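Long-range contact in excinuclease ABC, subunit A. (Deinococcus radiodurans, PDB 2VF7), which binds DNA and zinc, hydrolyses ATP as a member of the UvrA family of ABC proteins, and probably takes part in recognising damaged DNA: residues Ser109-Ser117 / Leu388-Ser396. The protein carries 1 engineered substitution. Residues are numbered along the deposited sequence; the frame is centred on the assembly and turned at random.
Sequences SVGSVTTLS and LRLATQLYS
L388 lays its two methyls over V110 and T114: CD1 meets V110 CG2 at 4.0 Å, and CD2 sits 4.0 Å from T114 CG2. V110 and L388 cross at about a right angle, with V110 CG1 4.1 Å from L388 CD2. One turn on, T392 turns to the backbone; its OG1 lies 3.1 Å from V113 O and 2.8 Å from L388 O, and its one proton can serve only one of these carbonyls at a time. In one of two modelled conformers, Y395 donates from OH to T114 O at 2.6 Å, with a C=O...O angle of 130°, in the carbonyl plane and on a lone pair; the acceptor lies at the ring's edge, in its plane. T114 OG1, held between backbone N and carbonyl carbon (chi1 53°), reaches back to V110 O at 2.7 Å, from the face opposite to that used by T114 N. With an alanine here, V110 O loses the hydroxyl donor, and a gap would probably open beside L388 CD2. L363 of helix 345-365 touches both T114 and L388, while R389 NH1 bonds S68 O of the second subunit. V110 also packs on R375, an ADP-binding residue. Methyls near bound ADP, and hydroxyls on the carbonyls of V113 and T114, thus join 109-117 to helix 382-393, which begins within an LSPGE sequence consistent with an ABC signature motif, and to the residues after it.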
loop_
_atom_site.group_PDB
_atom_site.type_symbol
_atom_site.label_atom_id
_atom_site.label_comp_id
_atom_site.label_asym_id
_atom_site.label_seq_id
_atom_site.Cartn_x
_atom_site.Cartn_y
_atom_site.Cartn_z
ATOM N N SER A 109 -15.103 5.111 14.859
ATOM C CA SER A 109 -16.346 5.642 15.403
ATOM C C SER A 109 -17.280 5.817 14.228
ATOM O O SER A 109 -16.845 5.748 13.086
ATOM C CB SER A 109 -16.105 7.016 16.020
ATOM O OG SER A 109 -14.738 7.214 16.301
ATOM N N VAL A 110 -18.556 6.053 14.500
ATOM C CA VAL A 110 -19.518 6.380 13.450
ATOM C C VAL A 110 -19.147 7.713 12.765
ATOM O O VAL A 110 -19.201 7.834 11.534
ATOM C CB VAL A 110 -20.943 6.418 14.032
ATOM C CG1 VAL A 110 -21.940 7.061 13.062
ATOM C CG2 VAL A 110 -21.381 5.015 14.428
ATOM N N GLY A 111 -18.740 8.690 13.573
ATOM C CA GLY A 111 -18.304 9.985 13.083
ATOM C C GLY A 111 -17.021 10.014 12.275
ATOM O O GLY A 111 -16.725 11.015 11.616
ATOM N N SER A 112 -16.256 8.928 12.320
ATOM C CA SER A 112 -15.055 8.803 11.496
ATOM C C SER A 112 -15.358 8.161 10.151
ATOM O O SER A 112 -14.814 8.568 9.128
ATOM C CB SER A 112 -13.989 7.980 12.211
ATOM O OG SER A 112 -13.839 8.419 13.539
ATOM N N VAL A 113 -16.216 7.146 10.160
ATOM C CA VAL A 113 -16.566 6.431 8.941
ATOM C C VAL A 113 -17.492 7.256 8.059
ATOM O O VAL A 113 -17.574 7.029 6.845
ATOM C CB VAL A 113 -17.187 5.032 9.239
ATOM C CG1 VAL A 113 -17.419 4.242 7.946
ATOM C CG2 VAL A 113 -16.272 4.231 10.152
ATOM N N THR A 114 -18.180 8.225 8.657
ATOM C CA THR A 114 -19.094 9.076 7.907
ATOM C C THR A 114 -18.423 10.382 7.499
ATOM O O THR A 114 -18.998 11.163 6.733
ATOM C CB THR A 114 -20.396 9.332 8.680
ATOM O OG1 THR A 114 -20.099 9.833 9.990
ATOM C CG2 THR A 114 -21.182 8.042 8.805
ATOM N N THR A 115 -17.200 10.600 7.992
ATOM C CA THR A 115 -16.422 11.833 7.750
ATOM C C THR A 115 -16.875 13.029 8.601
ATOM O O THR A 115 -16.187 14.059 8.642
ATOM C CB THR A 115 -16.382 12.238 6.240
ATOM O OG1 THR A 115 -16.091 11.085 5.432
ATOM C CG2 THR A 115 -15.306 13.318 5.981
ATOM N N LEU A 116 -18.006 12.885 9.297
ATOM C CA LEU A 116 -18.650 14.005 10.018
ATOM C C LEU A 116 -17.800 14.681 11.099
ATOM O O LEU A 116 -17.838 15.905 11.247
ATOM C CB LEU A 116 -20.000 13.577 10.612
ATOM C CG LEU A 116 -21.116 13.073 9.684
ATOM C CD1 LEU A 116 -22.346 12.690 10.479
ATOM C CD2 LEU A 116 -21.492 14.085 8.609
ATOM N N SER A 117 -17.048 13.886 11.853
ATOM C CA SER A 117 -16.282 14.397 12.992
ATOM C C SER A 117 -15.274 15.443 12.580
ATOM O O SER A 117 -15.066 16.407 13.314
ATOM C CB SER A 117 -15.581 13.268 13.752
ATOM O OG SER A 117 -16.531 12.380 14.319
ATOM N N LEU A 388 -24.070 2.471 6.880
ATOM C CA LEU A 388 -23.280 3.677 7.109
ATOM C C LEU A 388 -22.192 3.884 6.065
ATOM O O LEU A 388 -21.592 4.954 5.992
ATOM C CB LEU A 388 -22.574 3.594 8.450
ATOM C CG LEU A 388 -23.317 3.807 9.766
ATOM C CD1 LEU A 388 -22.351 3.434 10.887
ATOM C CD2 LEU A 388 -23.820 5.246 9.927
ATOM N N ARG A 389 -21.881 2.838 5.307
ATOM C CA ARG A 389 -20.850 2.926 4.281
ATOM C C ARG A 389 -21.486 3.284 2.946
ATOM O O ARG A 389 -20.901 3.992 2.129
ATOM C CB ARG A 389 -20.062 1.636 4.213
ATOM C CG ARG A 389 -18.632 1.888 3.839
ATOM C CD ARG A 389 -17.643 1.261 4.806
ATOM N NE ARG A 389 -16.971 0.083 4.253
ATOM C CZ ARG A 389 -16.110 0.079 3.227
ATOM N NH1 ARG A 389 -15.803 1.202 2.575
ATOM N NH2 ARG A 389 -15.561 -1.066 2.840
ATOM N N LEU A 390 -22.703 2.786 2.765
ATOM C CA LEU A 390 -23.575 3.151 1.678
ATOM C C LEU A 390 -23.868 4.664 1.705
ATOM O O LEU A 390 -23.722 5.355 0.690
ATOM C CB LEU A 390 -24.865 2.344 1.796
ATOM C CG LEU A 390 -25.756 2.291 0.562
ATOM C CD1 LEU A 390 -24.985 1.691 -0.582
ATOM C CD2 LEU A 390 -27.052 1.515 0.791
ATOM N N ALA A 391 -24.263 5.167 2.874
ATOM C CA ALA A 391 -24.599 6.567 3.059
ATOM C C ALA A 391 -23.412 7.452 2.713
ATOM O O ALA A 391 -23.571 8.471 2.032
ATOM C CB ALA A 391 -25.058 6.815 4.466
ATOM N N THR A 392 -22.218 7.037 3.140
ATOM C CA THR A 392 -20.986 7.826 2.933
ATOM C C THR A 392 -20.611 7.943 1.455
ATOM O O THR A 392 -20.046 8.954 1.017
ATOM C CB THR A 392 -19.810 7.228 3.738
ATOM O OG1 THR A 392 -20.180 7.162 5.121
ATOM C CG2 THR A 392 -18.576 8.080 3.610
ATOM N N GLN A 393 -20.933 6.897 0.702
ATOM C CA GLN A 393 -20.680 6.842 -0.728
ATOM C C GLN A 393 -21.601 7.812 -1.468
ATOM O O GLN A 393 -21.250 8.322 -2.533
ATOM C CB GLN A 393 -20.930 5.426 -1.267
ATOM C CG GLN A 393 -19.948 4.349 -0.833
ATOM C CD GLN A 393 -18.515 4.835 -0.588
ATOM O OE1 GLN A 393 -17.744 5.108 -1.521
ATOM N NE2 GLN A 393 -18.150 4.915 0.686
ATOM N N LEU A 394 -22.785 8.036 -0.899
ATOM C CA LEU A 394 -23.817 8.837 -1.546
ATOM C C LEU A 394 -23.479 10.323 -1.558
ATOM O O LEU A 394 -24.147 11.112 -2.245
ATOM C CB LEU A 394 -25.194 8.576 -0.933
ATOM C CG LEU A 394 -26.039 7.478 -1.592
ATOM C CD1 LEU A 394 -27.355 7.318 -0.869
ATOM C CD2 LEU A 394 -26.302 7.808 -3.061
ATOM N N TYR A 395 -22.430 10.694 -0.818
ATOM C CA TYR A 395 -21.883 12.045 -0.862
ATOM C C TYR A 395 -20.372 12.084 -1.050
ATOM O O TYR A 395 -19.713 13.040 -0.650
ATOM C CB TYR A 395 -22.328 12.878 0.346
ATOM C CG TYR A 395 -22.035 12.331 1.736
ATOM C CD1 TYR A 395 -20.761 12.440 2.305
ATOM C CD2 TYR A 395 -23.057 11.775 2.514
ATOM C CE1 TYR A 395 -20.504 11.972 3.596
ATOM C CE2 TYR A 395 -22.810 11.306 3.805
ATOM C CZ TYR A 395 -21.535 11.412 4.338
ATOM O OH TYR A 395 -21.291 10.955 5.609
ATOM N N SER A 396 -19.832 11.054 -1.688
ATOM C CA SER A 396 -18.390 10.910 -1.782
ATOM C C SER A 396 -17.880 11.470 -3.091
ATOM O O SER A 396 -16.695 11.794 -3.201
ATOM C CB SER A 396 -17.986 9.445 -1.666
ATOM O OG SER A 396 -17.820 8.869 -2.949
#